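Local coordinates for protein 2-methyl-3-hydroxypyridine-5-carboxylic acid oxygenase (Mesorhizobium loti, PDB 3ALJ) that probably uses its bound FAD to oxygenate 2-methyl-3-hydroxypyridine-5-carboxylic acid, as a flavin-dependent ring-opening oxygenase, at residues Y54-G59 with N97-R102; G59-E64 with D369-V374. One frame throughout, in Å; residues are numbered along the deposited sequence.

Contact 1 (Y54-G59 with N97-R102); sequences YLWHNG and NGLPWR. With FAD (flavin-adenine dinucleotide), chain B; BME (beta-mercaptoethanol), chain D.
The antiparallel strand pair 52-56 and 101-105 borders the flavin here, with Y54, L55 and W56 running against W101 and R102. L55 and R102 form its hydrogen-bonded pair: L55 N donates to R102 O (2.9 Å), and R102 N returns a bond to L55 O. W56 and W101 are the next, non-hydrogen-bonded pair, their side chains on one face of the strands and those of L55 and R102 on the other. W56 lays its six-membered ring beside the W101 indole, the planes 26° apart but slid until they barely overlap; the closest touch is W56 CE3 to W101 CB, 3.8 Å. The same CE3 also meets CD2 of L99. W101 CG sits between its backbone N and carbonyl carbon (chi1 61°), which swings the indole alongside the Y54 ring, and Y54 CE2 meets the indole edge at W101 CZ3 (3.8 Å). W56 ends the strand and serves as the N-cap of helix 57-65; just after it, H57 N makes a weak bond to P100 O and H57 CB packs on L99 CD1 at 3.5 Å; H57 ND1 turns to A366 O. The phenol OH of Y54 is held by S215 and T199, which ties the strand to the seven-stranded sheet. The Y54 backbone pairs with the flavin edge: Y54 N donates to FAD O4 (2.9 Å) and Y54 O accepts from FAD N3 (2.9 Å), a paired backbone grip on the pyrimidine side of the isoalloxazine in the FAD pocket.

Contact 2 (G59-E64 with D369-V374); sequences GLRVLE and DPLRRV
R61, on helix 57-65, closes a salt bridge onto D369, whose carboxylate also shapes an Asx turn at the start of the loop between strands 368-369 and 374-375. The guanidinium takes hold side-on, one nitrogen to each oxygen: R61 NE to D369 OD1 (2.9 Å, 159°) and R61 NH2 to D369 OD2 (2.8 Å). OD1 lies in the guanidinium plane, yet the two flat groups are turned 64° to each other, so NE comes from above the carboxylate. L371 N reaches D369 OD1 from the opposite face (2.9 Å), and OD2 takes a weak bond from R372 N; D369 is thereby fixed from both sides, which would probably favour its charged form. The R61 chain, bent at chi2 and chi3, folds back over its own helix until R61 NH1 meets E64 OE2 at 3.0 Å. Were this arginine cut back to an alanine, the D369 carboxylate would probably lose its cationic mate and E64 its bridge, and a gap would be likely to open beside L371. The tight part lies on the inner side, where V62 CG2 and P370 CG cross at about a right angle, 3.7 Å apart, and P370 CD rests on R61 CB. Helix 300-314 backs this side, with V306 against V62 and F309 against L371. The outer side is looser: E64 and R372 are exposed, and E64 CD comes only to 4.1 Å from L371 CD1. Farther along the loop, R373 and V374 both face D369 as a G1 beta bulge. Between the two sides, L371 CD1 lies over one face of the R61 guanidinium, 3.6 Å from its plane and nearer the edge of the group than its middle.

How the contacts relate
The centres of contacts 1 and 2 lie about 11 Å apart on the same side of the chain's centre, and helix 57-65 joins them: contact 1 uses its first turn, contact 2 the next, with G59 common to both. Along the chain the order is 54-59, 59-64, 97-102, 369-374, so the segments of the two contacts alternate. They also touch directly: H57 CE1 packs on D369 N and N58 O on P370 CG, both at 3.7 Å, while L55 CD1 meets L63 CD1. One short helix thus connects the strand pair of contact 1, which borders the FAD pocket, with the C-terminal loop, joining residues more than 300 positions apart in the chain.

Contact 1 (Y54-G59 with N97-R102)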
ATOM      1  N   TYR A  54       3.090  -1.591  -6.016  1.00  7.25           N
ATOM      2  CA  TYR A  54       2.834  -2.984  -6.460  1.00  7.40           C
ATOM      3  C   TYR A  54       1.583  -3.573  -5.832  1.00  8.34           C
ATOM      4  O   TYR A  54       1.390  -3.429  -4.584  1.00  8.46           O
ATOM      5  CB  TYR A  54       3.991  -3.903  -6.044  1.00  8.42           C
ATOM      6  CG  TYR A  54       5.281  -3.734  -6.813  1.00  6.77           C
ATOM      7  CD1 TYR A  54       5.942  -2.506  -6.980  1.00  6.05           C
ATOM      8  CD2 TYR A  54       5.887  -4.860  -7.346  1.00  9.01           C
ATOM      9  CE1 TYR A  54       7.097  -2.403  -7.696  1.00  7.09           C
ATOM     10  CE2 TYR A  54       7.117  -4.813  -8.015  1.00  8.06           C
ATOM     11  CZ  TYR A  54       7.708  -3.559  -8.219  1.00  7.77           C
ATOM     12  OH  TYR A  54       8.877  -3.451  -8.910  1.00  8.66           O
ATOM     13  N   LEU A  55       0.742  -4.278  -6.580  1.00  7.70           N
ATOM     14  CA  LEU A  55      -0.311  -5.118  -6.036  1.00  7.68           C
ATOM     15  C   LEU A  55      -0.063  -6.524  -6.493  1.00  7.83           C
ATOM     16  O   LEU A  55       0.625  -6.736  -7.491  1.00  7.78           O
ATOM     17  CB  LEU A  55      -1.734  -4.682  -6.480  1.00  7.61           C
ATOM     18  CG  LEU A  55      -2.167  -3.246  -5.968  1.00  8.04           C
ATOM     19  CD1 LEU A  55      -3.604  -3.103  -6.417  1.00  9.84           C
ATOM     20  CD2 LEU A  55      -2.035  -3.197  -4.412  1.00 10.20           C
ATOM     21  N   TRP A  56      -0.623  -7.461  -5.756  1.00  7.77           N
ATOM     22  CA  TRP A  56      -0.509  -8.889  -6.085  1.00  7.29           C
ATOM     23  C   TRP A  56      -1.896  -9.461  -6.191  1.00  7.40           C
ATOM     24  O   TRP A  56      -2.904  -8.791  -5.963  1.00  8.55           O
ATOM     25  CB  TRP A  56       0.265  -9.626  -5.015  1.00  7.43           C
ATOM     26  CG  TRP A  56       1.627  -8.989  -4.698  1.00  7.53           C
ATOM     27  CD1 TRP A  56       1.837  -7.824  -3.980  1.00  7.12           C
ATOM     28  CD2 TRP A  56       2.929  -9.437  -5.099  1.00  8.27           C
ATOM     29  NE1 TRP A  56       3.195  -7.508  -3.923  1.00  9.09           N
ATOM     30  CE2 TRP A  56       3.883  -8.498  -4.610  1.00  9.11           C
ATOM     31  CE3 TRP A  56       3.377 -10.586  -5.788  1.00  8.43           C
ATOM     32  CZ2 TRP A  56       5.260  -8.669  -4.800  1.00  9.90           C
ATOM     33  CZ3 TRP A  56       4.736 -10.742  -5.998  1.00 11.39           C
ATOM     34  CH2 TRP A  56       5.674  -9.842  -5.503  1.00 12.73           C
ATOM     35  N   HIS A  57      -1.996 -10.758  -6.488  1.00  8.58           N
ATOM     36  CA  HIS A  57      -3.227 -11.431  -6.569  1.00  7.05           C
ATOM     37  C   HIS A  57      -4.223 -11.096  -5.469  1.00  7.92           C
ATOM     38  O   HIS A  57      -5.381 -10.859  -5.782  1.00  8.17           O
ATOM     39  CB  HIS A  57      -2.885 -12.986  -6.494  1.00  8.06           C
ATOM     40  CG  HIS A  57      -4.033 -13.899  -6.153  1.00  7.36           C
ATOM     41  ND1 HIS A  57      -4.169 -14.401  -4.874  1.00  8.62           N
ATOM     42  CD2 HIS A  57      -5.083 -14.360  -6.874  1.00  8.67           C
ATOM     43  CE1 HIS A  57      -5.260 -15.176  -4.831  1.00  9.23           C
ATOM     44  NE2 HIS A  57      -5.843 -15.170  -6.036  1.00  9.96           N
ATOM     45  N   ASN A  58      -3.778 -11.077  -4.212  1.00  7.16           N
ATOM     46  CA  ASN A  58      -4.757 -10.777  -3.146  1.00  7.36           C
ATOM     47  C   ASN A  58      -5.424  -9.354  -3.324  1.00  6.30           C
ATOM     48  O   ASN A  58      -6.644  -9.242  -3.218  1.00  7.81           O
ATOM     49  CB  ASN A  58      -4.066 -10.860  -1.764  1.00  7.88           C
ATOM     50  CG  ASN A  58      -2.897  -9.850  -1.556  1.00  9.84           C
ATOM     51  OD1 ASN A  58      -2.083  -9.587  -2.475  1.00  7.30           O
ATOM     52  ND2 ASN A  58      -2.773  -9.369  -0.308  1.00  8.73           N
ATOM     53  N   GLY A  59      -4.595  -8.349  -3.649  1.00  7.52           N
ATOM     54  CA  GLY A  59      -5.136  -6.977  -3.892  1.00  8.16           C
ATOM     55  C   GLY A  59      -5.945  -6.942  -5.129  1.00  7.73           C
ATOM     56  O   GLY A  59      -6.954  -6.216  -5.189  1.00  8.31           O
ATOM     57  N   ASN A  97       5.229 -18.755 -10.413  1.00  8.55           N
ATOM     58  CA  ASN A  97       4.330 -19.789 -10.969  1.00  9.26           C
ATOM     59  C   ASN A  97       2.967 -19.211 -11.336  1.00  9.20           C
ATOM     60  O   ASN A  97       1.915 -19.761 -11.027  1.00  9.25           O
ATOM     61  CB  ASN A  97       4.205 -20.981 -10.080  1.00 10.59           C
ATOM     62  CG  ASN A  97       3.609 -22.211 -10.925  1.00 13.30           C
ATOM     63  OD1 ASN A  97       3.795 -22.326 -12.211  1.00 12.67           O
ATOM     64  ND2 ASN A  97       2.839 -23.061 -10.233  1.00 15.36           N
ATOM     65  N   GLY A  98       3.031 -18.061 -11.997  1.00  7.92           N
ATOM     66  CA  GLY A  98       1.806 -17.498 -12.535  1.00  8.05           C
ATOM     67  C   GLY A  98       0.977 -16.615 -11.575  1.00  7.99           C
ATOM     68  O   GLY A  98      -0.051 -16.087 -12.027  1.00  9.48           O
ATOM     69  N   LEU A  99       1.366 -16.506 -10.308  1.00  6.96           N
ATOM     70  CA  LEU A  99       0.601 -15.672  -9.385  1.00  8.24           C
ATOM     71  C   LEU A  99       0.467 -14.251  -9.985  1.00  8.21           C
ATOM     72  O   LEU A  99       1.488 -13.627 -10.301  1.00  8.06           O
ATOM     73  CB  LEU A  99       1.424 -15.558  -8.123  1.00 10.12           C
ATOM     74  CG  LEU A  99       0.914 -14.678  -7.014  1.00 10.40           C
ATOM     75  CD1 LEU A  99      -0.186 -15.266  -6.298  1.00 12.83           C
ATOM     76  CD2 LEU A  99       2.145 -14.415  -6.033  1.00 13.23           C
ATOM     77  N   PRO A 100      -0.781 -13.786 -10.091  1.00  7.70           N
ATOM     78  CA  PRO A 100      -0.924 -12.419 -10.636  1.00  7.86           C
ATOM     79  C   PRO A 100      -0.286 -11.296  -9.793  1.00  8.45           C
ATOM     80  O   PRO A 100      -0.217 -11.393  -8.577  1.00 10.69           O
ATOM     81  CB  PRO A 100      -2.427 -12.270 -10.654  1.00 10.15           C
ATOM     82  CG  PRO A 100      -2.980 -13.725 -10.893  1.00  8.92           C
ATOM     83  CD  PRO A 100      -2.064 -14.518 -10.068  1.00  9.17           C
ATOM     84  N   TRP A 101       0.279 -10.296 -10.501  1.00  8.05           N
ATOM     85  CA  TRP A 101       0.841  -9.100  -9.833  1.00  7.83           C
ATOM     86  C   TRP A 101       0.813  -8.008 -10.824  1.00  7.30           C
ATOM     87  O   TRP A 101       0.588  -8.205 -12.022  1.00  8.59           O
ATOM     88  CB  TRP A 101       2.250  -9.398  -9.245  1.00  9.57           C
ATOM     89  CG  TRP A 101       3.301  -9.809 -10.235  1.00  6.77           C
ATOM     90  CD1 TRP A 101       3.347 -10.980 -11.008  1.00  9.56           C
ATOM     91  CD2 TRP A 101       4.520  -9.096 -10.529  1.00  6.92           C
ATOM     92  NE1 TRP A 101       4.498 -10.982 -11.806  1.00  8.61           N
ATOM     93  CE2 TRP A 101       5.234  -9.839 -11.511  1.00  9.64           C
ATOM     94  CE3 TRP A 101       5.086  -7.836 -10.093  1.00  7.46           C
ATOM     95  CZ2 TRP A 101       6.471  -9.440 -12.016  1.00  9.12           C
ATOM     96  CZ3 TRP A 101       6.288  -7.482 -10.547  1.00 10.07           C
ATOM     97  CH2 TRP A 101       6.998  -8.222 -11.497  1.00  9.11           C
ATOM     98  N   ARG A 102       1.035  -6.781 -10.334  1.00  7.90           N
ATOM     99  CA  ARG A 102       0.805  -5.608 -11.178  1.00  8.12           C
ATOM    100  C   ARG A 102       1.509  -4.442 -10.586  1.00  8.16           C
ATOM    101  O   ARG A 102       1.545  -4.268  -9.327  1.00  8.79           O
ATOM    102  CB  ARG A 102      -0.721  -5.263 -11.199  1.00  7.60           C
ATOM    103  CG  ARG A 102      -1.150  -4.499 -12.481  1.00  7.60           C
ATOM    104  CD  ARG A 102      -1.076  -5.464 -13.749  1.00  7.77           C
ATOM    105  NE  ARG A 102      -1.699  -4.790 -14.872  1.00  9.17           N
ATOM    106  CZ  ARG A 102      -1.890  -5.446 -16.015  1.00  9.13           C
ATOM    107  NH1 ARG A 102      -1.370  -6.658 -16.212  1.00  8.93           N
ATOM    108  NH2 ARG A 102      -2.566  -4.913 -16.989  1.00 10.01           N
TER
HETATM  109  PA  FAD B 380      -3.158   5.949   3.815  1.00 10.38           P
HETATM  110  O1A FAD B 380      -2.860   5.516   2.413  1.00 15.26           O
HETATM  111  O2A FAD B 380      -2.164   6.618   4.571  1.00 12.17           O
HETATM  112  O5B FAD B 380      -4.463   6.848   3.720  1.00  9.44           O
HETATM  113  C5B FAD B 380      -5.032   7.482   4.913  1.00  8.28           C
HETATM  114  C4B FAD B 380      -5.846   8.609   4.311  1.00  8.40           C
HETATM  115  O4B FAD B 380      -6.482   9.176   5.508  1.00 10.53           O
HETATM  116  C3B FAD B 380      -5.061   9.724   3.726  1.00  9.09           C
HETATM  117  O3B FAD B 380      -5.631  10.163   2.475  1.00 10.15           O
HETATM  118  C2B FAD B 380      -5.057  10.812   4.859  1.00  8.38           C
HETATM  119  O2B FAD B 380      -4.962  12.157   4.358  1.00 10.44           O
HETATM  120  C1B FAD B 380      -6.408  10.660   5.477  1.00 10.97           C
HETATM  121  N9A FAD B 380      -6.460  10.968   6.870  1.00  7.95           N
HETATM  122  C8A FAD B 380      -5.475  10.889   7.829  1.00  9.44           C
HETATM  123  N7A FAD B 380      -5.948  11.194   9.046  1.00  8.88           N
HETATM  124  C5A FAD B 380      -7.290  11.494   8.866  1.00  7.74           C
HETATM  125  C6A FAD B 380      -8.314  11.788   9.763  1.00  8.54           C
HETATM  126  N6A FAD B 380      -8.054  11.914  11.108  1.00 11.67           N
HETATM  127  N1A FAD B 380      -9.527  11.983   9.242  1.00  8.90           N
HETATM  128  C2A FAD B 380      -9.784  11.911   7.931  1.00 10.88           C
HETATM  129  N3A FAD B 380      -8.839  11.587   7.000  1.00  8.54           N
HETATM  130  C4A FAD B 380      -7.601  11.355   7.515  1.00  7.54           C
HETATM  131  N1  FAD B 380       1.885  -1.282  -0.179  1.00  8.22           N
HETATM  132  C2  FAD B 380       1.622  -2.119  -1.166  1.00  7.88           C
HETATM  133  O2  FAD B 380       0.614  -2.844  -1.191  1.00  8.74           O
HETATM  134  N3  FAD B 380       2.507  -2.229  -2.238  1.00  7.26           N
HETATM  135  C4  FAD B 380       3.656  -1.441  -2.322  1.00  7.47           C
HETATM  136  O4  FAD B 380       4.353  -1.470  -3.404  1.00  7.57           O
HETATM  137  C4X FAD B 380       3.913  -0.589  -1.262  1.00  8.26           C
HETATM  138  N5  FAD B 380       5.141   0.159  -1.240  1.00  8.98           N
HETATM  139  C5X FAD B 380       5.421   0.955  -0.144  1.00  7.90           C
HETATM  140  C6  FAD B 380       6.656   1.617  -0.039  1.00  8.79           C
HETATM  141  C7  FAD B 380       6.911   2.458   1.013  1.00  9.72           C
HETATM  142  C7M FAD B 380       8.283   3.188   1.087  1.00 12.08           C
HETATM  143  C8  FAD B 380       5.987   2.613   2.026  1.00  9.53           C
HETATM  144  C8M FAD B 380       6.252   3.522   3.248  1.00 10.79           C
HETATM  145  C9  FAD B 380       4.753   1.954   1.939  1.00  9.82           C
HETATM  146  C9A FAD B 380       4.473   1.074   0.864  1.00  8.56           C
HETATM  147  N10 FAD B 380       3.211   0.339   0.771  1.00  7.47           N
HETATM  148  C10 FAD B 380       2.986  -0.502  -0.254  1.00  6.57           C
HETATM  149  C1' FAD B 380       2.192   0.474   1.918  1.00  7.84           C
HETATM  150  C2' FAD B 380       1.096   1.444   1.497  1.00  6.49           C
HETATM  151  O2' FAD B 380       1.693   2.707   1.138  1.00  8.06           O
HETATM  152  C3' FAD B 380       0.181   1.728   2.703  1.00  7.89           C
HETATM  153  O3' FAD B 380       0.098   0.479   3.488  1.00  7.45           O
HETATM  154  C4' FAD B 380      -1.205   2.075   2.348  1.00  7.60           C
HETATM  155  O4' FAD B 380      -1.149   3.329   1.610  1.00 11.17           O
HETATM  156  C5' FAD B 380      -2.048   2.324   3.555  1.00  8.62           C
HETATM  157  O5' FAD B 380      -3.359   2.681   3.129  1.00  7.55           O
HETATM  158  P   FAD B 380      -4.318   3.306   4.220  1.00  8.20           P
HETATM  159  O1P FAD B 380      -5.556   3.631   3.497  1.00  8.91           O
HETATM  160  O2P FAD B 380      -4.390   2.468   5.458  1.00  9.09           O
HETATM  161  O3P FAD B 380      -3.566   4.657   4.694  1.00  8.10           O
HETATM  162  C1  BME D 382      -3.380 -11.027   2.902  1.00 18.30           C
HETATM  163  C2  BME D 382      -2.757  -9.582   2.910  1.00 13.99           C
HETATM  164  O1  BME D 382      -3.916 -11.260   1.593  1.00 10.44           O
HETATM  165  S2  BME D 382      -2.344  -9.273   4.713  1.00 17.18           S

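Contact 2 (G59-E64 with D369-V374)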
ATOM      1  N   GLY A  59      -4.595  -8.349  -3.649  1.00  7.52           N
ATOM      2  CA  GLY A  59      -5.136  -6.977  -3.892  1.00  8.16           C
ATOM      3  C   GLY A  59      -5.945  -6.942  -5.129  1.00  7.73           C
ATOM      4  O   GLY A  59      -6.954  -6.216  -5.189  1.00  8.31           O
ATOM      5  N   LEU A  60      -5.503  -7.637  -6.194  1.00  7.62           N
ATOM      6  CA  LEU A  60      -6.233  -7.640  -7.436  1.00  8.29           C
ATOM      7  C   LEU A  60      -7.624  -8.299  -7.243  1.00  8.21           C
ATOM      8  O   LEU A  60      -8.585  -7.826  -7.866  1.00  8.80           O
ATOM      9  CB  LEU A  60      -5.384  -8.326  -8.539  1.00  8.78           C
ATOM     10  CG  LEU A  60      -4.129  -7.570  -8.910  1.00  7.75           C
ATOM     11  CD1 LEU A  60      -3.261  -8.485  -9.791  1.00 12.11           C
ATOM     12  CD2 LEU A  60      -4.420  -6.233  -9.624  1.00 10.68           C
ATOM     13  N   ARG A  61      -7.716  -9.351  -6.404  1.00  7.60           N
ATOM     14  CA  ARG A  61      -9.003 -10.013  -6.134  1.00  7.72           C
ATOM     15  C   ARG A  61      -9.865  -9.053  -5.311  1.00  9.96           C
ATOM     16  O   ARG A  61     -11.088  -9.033  -5.550  1.00  9.37           O
ATOM     17  CB  ARG A  61      -8.700 -11.295  -5.335  1.00  9.19           C
ATOM     18  CG  ARG A  61      -8.132 -12.462  -6.208  1.00 10.03           C
ATOM     19  CD  ARG A  61      -9.135 -12.909  -7.323  1.00 10.35           C
ATOM     20  NE  ARG A  61     -10.139 -13.770  -6.694  1.00 10.96           N
ATOM     21  CZ  ARG A  61     -10.934 -14.552  -7.393  1.00 10.33           C
ATOM     22  NH1 ARG A  61     -11.050 -14.341  -8.691  1.00 12.15           N
ATOM     23  NH2 ARG A  61     -11.698 -15.447  -6.723  1.00 11.32           N
ATOM     24  N   VAL A  62      -9.285  -8.250  -4.395  1.00  8.26           N
ATOM     25  CA  VAL A  62     -10.120  -7.230  -3.783  1.00  8.21           C
ATOM     26  C   VAL A  62     -10.681  -6.318  -4.850  1.00  7.64           C
ATOM     27  O   VAL A  62     -11.894  -6.008  -4.842  1.00  9.19           O
ATOM     28  CB  VAL A  62      -9.326  -6.406  -2.754  1.00  8.04           C
ATOM     29  CG1 VAL A  62     -10.193  -5.220  -2.233  1.00  9.71           C
ATOM     30  CG2 VAL A  62      -8.905  -7.261  -1.553  1.00  8.22           C
ATOM     31  N   LEU A  63      -9.833  -5.831  -5.780  1.00  8.30           N
ATOM     32  CA  LEU A  63     -10.354  -4.927  -6.806  1.00  9.03           C
ATOM     33  C   LEU A  63     -11.472  -5.548  -7.620  1.00  9.65           C
ATOM     34  O   LEU A  63     -12.464  -4.901  -7.987  1.00  8.86           O
ATOM     35  CB  LEU A  63      -9.214  -4.455  -7.785  1.00  8.97           C
ATOM     36  CG  LEU A  63      -8.233  -3.494  -7.088  1.00  9.10           C
ATOM     37  CD1 LEU A  63      -7.006  -3.389  -7.951  1.00 10.18           C
ATOM     38  CD2 LEU A  63      -8.878  -2.098  -6.965  1.00 11.19           C
ATOM     39  N   GLU A  64     -11.316  -6.848  -7.946  1.00  8.80           N
ATOM     40  CA  GLU A  64     -12.441  -7.571  -8.603  1.00  8.61           C
ATOM     41  C   GLU A  64     -13.692  -7.532  -7.792  1.00  7.75           C
ATOM     42  O   GLU A  64     -14.778  -7.312  -8.334  1.00  9.45           O
ATOM     43  CB  GLU A  64     -11.924  -9.021  -8.823  1.00  9.36           C
ATOM     44  CG  GLU A  64     -12.916  -9.830  -9.657  1.00 12.87           C
ATOM     45  CD  GLU A  64     -12.418 -11.327  -9.938  1.00 13.19           C
ATOM     46  OE1 GLU A  64     -13.357 -12.091 -10.247  1.00 16.83           O
ATOM     47  OE2 GLU A  64     -11.208 -11.584  -9.813  1.00 14.68           O
ATOM     48  N   ASP A 369      -6.799 -15.516  -1.491  1.00  9.10           N
ATOM     49  CA  ASP A 369      -7.908 -14.941  -2.252  1.00  9.03           C
ATOM     50  C   ASP A 369      -9.016 -14.532  -1.275  1.00 10.96           C
ATOM     51  O   ASP A 369      -9.713 -15.387  -0.734  1.00 11.48           O
ATOM     52  CB  ASP A 369      -8.489 -16.022  -3.175  1.00  9.99           C
ATOM     53  CG  ASP A 369      -9.728 -15.530  -3.797  1.00 11.34           C
ATOM     54  OD1 ASP A 369      -9.984 -14.326  -3.885  1.00 10.40           O
ATOM     55  OD2 ASP A 369     -10.497 -16.348  -4.306  1.00 13.53           O
ATOM     56  N   PRO A 370      -9.222 -13.238  -1.040  1.00 10.67           N
ATOM     57  CA  PRO A 370     -10.237 -12.824  -0.128  1.00 12.41           C
ATOM     58  C   PRO A 370     -11.637 -13.130  -0.629  1.00 13.47           C
ATOM     59  O   PRO A 370     -12.563 -13.147   0.236  1.00 15.16           O
ATOM     60  CB  PRO A 370      -9.989 -11.265  -0.056  1.00 11.48           C
ATOM     61  CG  PRO A 370      -9.411 -10.971  -1.412  1.00 11.78           C
ATOM     62  CD  PRO A 370      -8.500 -12.131  -1.666  1.00 12.97           C
ATOM     63  N   LEU A 371     -11.904 -13.348  -1.933  1.00 12.22           N
ATOM     64  CA  LEU A 371     -13.319 -13.541  -2.402  1.00 12.08           C
ATOM     65  C   LEU A 371     -13.752 -14.959  -1.988  1.00 15.01           C
ATOM     66  O   LEU A 371     -14.869 -15.136  -1.425  1.00 16.92           O
ATOM     67  CB  LEU A 371     -13.335 -13.341  -3.917  1.00 13.86           C
ATOM     68  CG  LEU A 371     -12.751 -12.001  -4.461  1.00 10.63           C
ATOM     69  CD1 LEU A 371     -13.196 -11.867  -5.918  1.00 11.73           C
ATOM     70  CD2 LEU A 371     -13.366 -10.902  -3.604  1.00 12.60           C
ATOM     71  N   ARG A 372     -12.906 -15.935  -2.262  1.00 14.26           N
ATOM     72  CA  ARG A 372     -13.197 -17.350  -1.878  0.50 13.45           C
ATOM     73  C   ARG A 372     -12.710 -17.737  -0.538  1.00 13.43           C
ATOM     74  O   ARG A 372     -13.086 -18.842  -0.011  1.00 16.01           O
ATOM     75  CB  ARG A 372     -12.537 -18.347  -2.824  0.50 11.07           C
ATOM     76  CG  ARG A 372     -13.220 -18.229  -4.173  0.50 10.57           C
ATOM     77  CD  ARG A 372     -12.645 -19.184  -5.197  0.50 12.61           C
ATOM     78  NE  ARG A 372     -12.856 -20.536  -4.741  0.50 17.60           N
ATOM     79  CZ  ARG A 372     -11.885 -21.432  -4.783  0.50 17.50           C
ATOM     80  NH1 ARG A 372     -10.737 -21.074  -5.344  0.50 13.44           N
ATOM     81  NH2 ARG A 372     -12.108 -22.692  -4.373  0.50 20.56           N
ATOM     82  N   ARG A 373     -11.875 -16.908   0.113  1.00 11.96           N
ATOM     83  CA  ARG A 373     -11.320 -17.200   1.424  1.00 13.08           C
ATOM     84  C   ARG A 373     -10.446 -18.456   1.433  1.00 14.76           C
ATOM     85  O   ARG A 373     -10.474 -19.279   2.356  1.00 17.19           O
ATOM     86  CB  ARG A 373     -12.438 -17.288   2.563  1.00 14.82           C
ATOM     87  CG  ARG A 373     -13.376 -16.100   2.493  1.00 16.10           C
ATOM     88  CD  ARG A 373     -14.401 -16.297   3.634  1.00 20.40           C
ATOM     89  NE  ARG A 373     -15.525 -15.448   3.296  1.00 21.00           N
ATOM     90  CZ  ARG A 373     -16.326 -14.902   4.255  1.00 19.26           C
ATOM     91  NH1 ARG A 373     -17.357 -14.182   3.798  1.00 24.52           N
ATOM     92  NH2 ARG A 373     -16.018 -15.132   5.555  1.00 21.16           N
ATOM     93  N   VAL A 374      -9.649 -18.630   0.362  1.00 12.70           N
ATOM     94  CA  VAL A 374      -8.658 -19.768   0.316  1.00 12.71           C
ATOM     95  C   VAL A 374      -7.383 -19.244  -0.203  1.00 11.48           C
ATOM     96  O   VAL A 374      -7.378 -18.081  -0.747  1.00 12.43           O
ATOM     97  CB  VAL A 374      -9.159 -20.847  -0.708  1.00 14.20           C
ATOM     98  CG1 VAL A 374     -10.549 -21.477  -0.149  1.00 18.72           C
ATOM     99  CG2 VAL A 374      -9.334 -20.277  -2.106  1.00 18.01           C
TER